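Local coordinates for ParB domain protein nuclease (PDB 5K5D) that probably acts in archaeal DNA segregation as a ParB-like partition protein, possibly with nuclease activity, at residues Asp83-Ser86 / Gln87-Arg90; Tyr173-Ile176 / Leu177-Asp181. The protein carries 4 engineered substitutions. All coordinates share one frame; numbering follows the deposited sequence.

In the fold
Both contacts are local, each within a continuous run of residues, and they do not touch: their centres lie 21 Å apart and their nearest atoms about 10 Å apart. Interaction 1 is a loop turn between strand 76-82 and helix 90-99 of the ParB-like N-terminal domain, partly open to solvent and held mainly by polar bonds to D85. Interaction 2 covers most of helix 170-180 and the residue after it, with a buried side of Y173, I176 and L177 and an exposed side of charged residues. Helix 90-99, which follows interaction 1, also reaches interaction 2, because W98 NE1 gives a hydrogen bond to L180 O.

Interaction 1 of 2, residues Asp83-Ser86 / Gln87-Arg90; sequences DFDS and QQER
An Asx turn overlaid on a type I beta turn at D85-Q88 carries the chain from strand 76-82 of the ParB-like N-terminal domain into helix 90-99. D85 accepts three backbone N-H groups. Its CG stands anti to the backbone N (chi1 -169°), which swings the carboxylate along the chain, and OD1 takes Q87 N at 2.9 Å on its anti side, somewhat out of the carboxylate plane. The peptide oxygen D85 O grips two donors: E89 N comes almost head-on at 2.7 Å with a nearly straight N-H (174°), while Q88 N, at 2.9 Å, sits well above the carbonyl plane. The single bond from Q87 N steadies the rotation of the carboxylate, while the two at D85 O close the turn. The other oxygen, D85 OD2, has Q88 NE2 3.5 Å away, the amide plane turned nearly at right angles to the carboxylate.

On one flank E89 folds back beside F84. E89 OE1 lies 3.4 Å from F84 CB, its carboxylate plane standing almost perpendicular (88°) to the ring, and E89 O approaches the ring obliquely, 3.7 Å from F84 CE2. The phenyl group itself is buried and rests on K92 and L96 of the following helix; E89 OE2 forms a salt bridge with K92, so the same lysine meets both side chains.

S86 OG is hydrogen-bonded to D54, and the peptide oxygen of S86 faces R90. R90, bent at its second and third torsions, carries its guanidinium to salt bridges with D22 and E24. The bend at the second torsion brings R90 CD to 3.0 Å from S86 O, and R90 CA makes a CA-H...O contact of 3.3 Å with S86 O.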
loop_
_atom_site.group_PDB
_atom_site.type_symbol
_atom_site.label_atom_id
_atom_site.label_comp_id
_atom_site.label_asym_id
_atom_site.label_seq_id
_atom_site.Cartn_x
_atom_site.Cartn_y
_atom_site.Cartn_z
ATOM N N ASP B 83 17.273 9.121 14.204
ATOM C CA ASP B 83 17.161 10.201 15.168
ATOM C C ASP B 83 15.852 10.967 15.036
ATOM O O ASP B 83 15.842 12.168 14.789
ATOM C CB ASP B 83 18.341 11.156 15.034
ATOM C CG ASP B 83 18.326 12.239 16.086
ATOM O OD1 ASP B 83 17.926 11.936 17.229
ATOM O OD2 ASP B 83 18.699 13.388 15.769
ATOM N N PHE B 84 14.744 10.264 15.203
ATOM C CA PHE B 84 13.444 10.912 15.192
ATOM C C PHE B 84 12.457 10.097 16.010
ATOM O O PHE B 84 12.647 8.899 16.212
ATOM C CB PHE B 84 12.934 11.100 13.763
ATOM C CG PHE B 84 12.386 9.847 13.141
ATOM C CD1 PHE B 84 13.219 8.973 12.459
ATOM C CD2 PHE B 84 11.038 9.548 13.230
ATOM C CE1 PHE B 84 12.719 7.825 11.882
ATOM C CE2 PHE B 84 10.531 8.401 12.654
ATOM C CZ PHE B 84 11.374 7.538 11.980
ATOM N N ASP B 85 11.418 10.761 16.497
ATOM C CA ASP B 85 10.393 10.111 17.295
ATOM C C ASP B 85 9.245 9.716 16.377
ATOM O O ASP B 85 8.518 10.573 15.877
ATOM C CB ASP B 85 9.906 11.060 18.391
ATOM C CG ASP B 85 9.046 10.370 19.423
ATOM O OD1 ASP B 85 8.309 9.431 19.058
ATOM O OD2 ASP B 85 9.113 10.768 20.606
ATOM N N SER B 86 9.099 8.414 16.149
ATOM C CA SER B 86 8.078 7.903 15.239
ATOM C C SER B 86 6.674 8.244 15.719
ATOM O O SER B 86 5.735 8.282 14.925
ATOM C CB SER B 86 8.206 6.389 15.086
ATOM O OG SER B 86 7.846 5.728 16.286
ATOM N N GLN B 87 6.535 8.486 17.020
ATOM C CA GLN B 87 5.233 8.811 17.598
ATOM C C GLN B 87 4.850 10.264 17.345
ATOM O O GLN B 87 3.707 10.658 17.563
ATOM C CB GLN B 87 5.204 8.506 19.098
ATOM C CG GLN B 87 5.344 7.028 19.433
ATOM C CD GLN B 87 4.207 6.185 18.876
ATOM O OE1 GLN B 87 4.434 5.242 18.114
ATOM N NE2 GLN B 87 2.976 6.519 19.258
ATOM N N GLN B 88 5.812 11.055 16.881
ATOM C CA GLN B 88 5.557 12.451 16.554
ATOM C C GLN B 88 5.758 12.718 15.066
ATOM O O GLN B 88 4.978 13.443 14.448
ATOM C CB GLN B 88 6.440 13.375 17.391
ATOM C CG GLN B 88 6.129 13.337 18.880
ATOM C CD GLN B 88 6.843 14.427 19.651
ATOM O OE1 GLN B 88 6.405 15.578 19.671
ATOM N NE2 GLN B 88 7.953 14.072 20.289
ATOM N N GLU B 89 6.802 12.128 14.495
ATOM C CA GLU B 89 7.061 12.250 13.065
ATOM C C GLU B 89 6.728 10.951 12.321
ATOM O O GLU B 89 7.567 10.406 11.606
ATOM C CB GLU B 89 8.519 12.649 12.811
ATOM C CG GLU B 89 8.855 14.085 13.200
ATOM C CD GLU B 89 10.356 14.351 13.218
ATOM O OE1 GLU B 89 11.029 13.930 14.181
ATOM O OE2 GLU B 89 10.866 14.984 12.270
ATOM N N ARG B 90 5.503 10.465 12.495
ATOM C CA ARG B 90 5.054 9.257 11.810
ATOM C C ARG B 90 5.461 9.239 10.341
ATOM O O ARG B 90 5.910 8.216 9.826
ATOM C CB ARG B 90 3.537 9.117 11.910
ATOM C CG ARG B 90 3.030 8.813 13.303
ATOM C CD ARG B 90 3.209 7.351 13.684
ATOM N NE ARG B 90 1.947 6.625 13.619
ATOM C CZ ARG B 90 1.758 5.427 14.158
ATOM N NH1 ARG B 90 2.753 4.836 14.804
ATOM N NH2 ARG B 90 0.579 4.823 14.061
#

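Interaction 2 of 2, residues Tyr173-Ile176 / Leu177-Asp181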
loop_
_atom_site.group_PDB
_atom_site.type_symbol
_atom_site.label_atom_id
_atom_site.label_comp_id
_atom_site.label_asym_id
_atom_site.label_seq_id
_atom_site.Cartn_x
_atom_site.Cartn_y
_atom_site.Cartn_z
ATOM N N TYR B 173 -2.953 13.292 -4.738
ATOM C CA TYR B 173 -2.636 11.908 -4.392
ATOM C C TYR B 173 -1.576 11.329 -5.328
ATOM O O TYR B 173 -0.653 10.645 -4.888
ATOM C CB TYR B 173 -3.890 11.033 -4.423
ATOM C CG TYR B 173 -3.716 9.697 -3.731
ATOM C CD1 TYR B 173 -3.375 8.555 -4.448
ATOM C CD2 TYR B 173 -3.890 9.580 -2.358
ATOM C CE1 TYR B 173 -3.217 7.333 -3.813
ATOM C CE2 TYR B 173 -3.731 8.366 -1.713
ATOM C CZ TYR B 173 -3.396 7.247 -2.445
ATOM O OH TYR B 173 -3.240 6.044 -1.797
ATOM N N GLU B 174 -1.716 11.601 -6.620
ATOM C CA GLU B 174 -0.759 11.114 -7.603
ATOM C C GLU B 174 0.624 11.724 -7.395
ATOM O O GLU B 174 1.639 11.043 -7.544
ATOM C CB GLU B 174 -1.246 11.405 -9.021
ATOM C CG GLU B 174 -0.305 10.919 -10.105
ATOM C CD GLU B 174 -0.760 11.334 -11.490
ATOM O OE1 GLU B 174 0.090 11.791 -12.285
ATOM O OE2 GLU B 174 -1.967 11.204 -11.781
ATOM N N ARG B 175 0.664 13.008 -7.059
ATOM C CA ARG B 175 1.934 13.686 -6.844
ATOM C C ARG B 175 2.618 13.086 -5.627
ATOM O O ARG B 175 3.843 12.958 -5.583
ATOM C CB ARG B 175 1.728 15.191 -6.656
ATOM C CG ARG B 175 1.848 15.670 -5.216
ATOM C CD ARG B 175 1.605 17.171 -5.100
ATOM N NE ARG B 175 0.345 17.570 -5.722
ATOM C CZ ARG B 175 -0.442 18.540 -5.269
ATOM N NH1 ARG B 175 -0.107 19.213 -4.176
ATOM N NH2 ARG B 175 -1.568 18.834 -5.904
ATOM N N ILE B 176 1.811 12.711 -4.640
ATOM C CA ILE B 176 2.320 12.066 -3.441
ATOM C C ILE B 176 2.980 10.734 -3.785
ATOM O O ILE B 176 4.046 10.410 -3.268
ATOM C CB ILE B 176 1.202 11.849 -2.411
ATOM C CG1 ILE B 176 0.761 13.196 -1.835
ATOM C CG2 ILE B 176 1.669 10.916 -1.313
ATOM C CD1 ILE B 176 -0.156 13.084 -0.645
ATOM N N LEU B 177 2.342 9.974 -4.671
ATOM C CA LEU B 177 2.899 8.716 -5.146
ATOM C C LEU B 177 4.265 8.935 -5.772
ATOM O O LEU B 177 5.226 8.234 -5.448
ATOM C CB LEU B 177 1.975 8.072 -6.176
ATOM C CG LEU B 177 0.565 7.753 -5.692
ATOM C CD1 LEU B 177 -0.259 7.128 -6.815
ATOM C CD2 LEU B 177 0.636 6.842 -4.481
ATOM N N LYS B 178 4.346 9.906 -6.678
ATOM C CA LYS B 178 5.598 10.192 -7.367
ATOM C C LYS B 178 6.710 10.493 -6.370
ATOM O O LYS B 178 7.819 9.977 -6.494
ATOM C CB LYS B 178 5.431 11.337 -8.370
ATOM C CG LYS B 178 4.700 10.937 -9.643
ATOM C CD LYS B 178 4.757 12.035 -10.699
ATOM C CE LYS B 178 4.127 13.328 -10.194
ATOM N NZ LYS B 178 4.075 14.386 -11.247
ATOM N N GLU B 179 6.405 11.313 -5.370
ATOM C CA GLU B 179 7.379 11.651 -4.336
ATOM C C GLU B 179 7.952 10.406 -3.665
ATOM O O GLU B 179 9.137 10.359 -3.336
ATOM C CB GLU B 179 6.744 12.561 -3.284
ATOM C CG GLU B 179 6.315 13.914 -3.820
ATOM C CD GLU B 179 5.487 14.695 -2.822
ATOM O OE1 GLU B 179 5.030 14.089 -1.829
ATOM O OE2 GLU B 179 5.290 15.910 -3.029
ATOM N N LEU B 180 7.100 9.403 -3.466
ATOM C CA LEU B 180 7.481 8.172 -2.779
ATOM C C LEU B 180 8.212 7.186 -3.684
ATOM O O LEU B 180 8.789 6.207 -3.207
ATOM C CB LEU B 180 6.241 7.496 -2.202
ATOM C CG LEU B 180 5.624 8.139 -0.964
ATOM C CD1 LEU B 180 4.286 7.485 -0.644
ATOM C CD2 LEU B 180 6.584 8.027 0.211
ATOM N N ASP B 181 8.178 7.442 -4.986
ATOM C CA ASP B 181 8.753 6.528 -5.963
ATOM C C ASP B 181 9.124 7.289 -7.231
ATOM O O ASP B 181 8.569 7.040 -8.300
ATOM C CB ASP B 181 7.752 5.415 -6.284
ATOM C CG ASP B 181 8.302 4.392 -7.262
ATOM O OD1 ASP B 181 9.493 4.027 -7.149
ATOM O OD2 ASP B 181 7.539 3.954 -8.147
#
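L177 lies against the ring of Y173 one helical turn earlier, its two methyls on one side of the aromatic group: CD2 comes within 3.9 Å of Y173 CE1, and CD1 within 4.2 Å of Y173 CD1. The approach to the ring is oblique. The ring is reached because Y173 CG stands anti to its own nitrogen (chi1 -165°), and its hydroxyl is held further out by a hydrogen bond to D121. Replacing L177 with an alanine would remove both methyls and is likely to open a gap beside the Y173 ring and against A120.

The backbone beneath is regular alpha-helix, part of 170-180, with i to i+4 bonds from L177 N to Y173 O, K178 N to E174 O, E179 N to R175 O and L180 N to I176 O. The same side of this helix packs on helices 109-128 and 189-201, where Y173 touches A120 and I200. I176, also buried, turns its side chain to I168 and Q127; its CG2 is only loosely near L180, 4.4 Å from CD1.

The opposite charges are set one turn apart without touching. E174 OE1 and K178 NZ are 4.9 Å apart. R175 and E179 run side by side, pointing the same way with guanidinium and carboxylate planes steeply inclined at 75°, and E179 OE2 stays nearer the R175 chain, 4.1 Å from its CG, than the guanidinium, with R175 NE 5.9 Å away. Just past the helix, D181 forms a salt bridge with K192 and accepts hydrogen bonds from A186 N and L187 N. The E179 chain also covers the carbonyl one turn back, its CG 3.2 Å from R175 O.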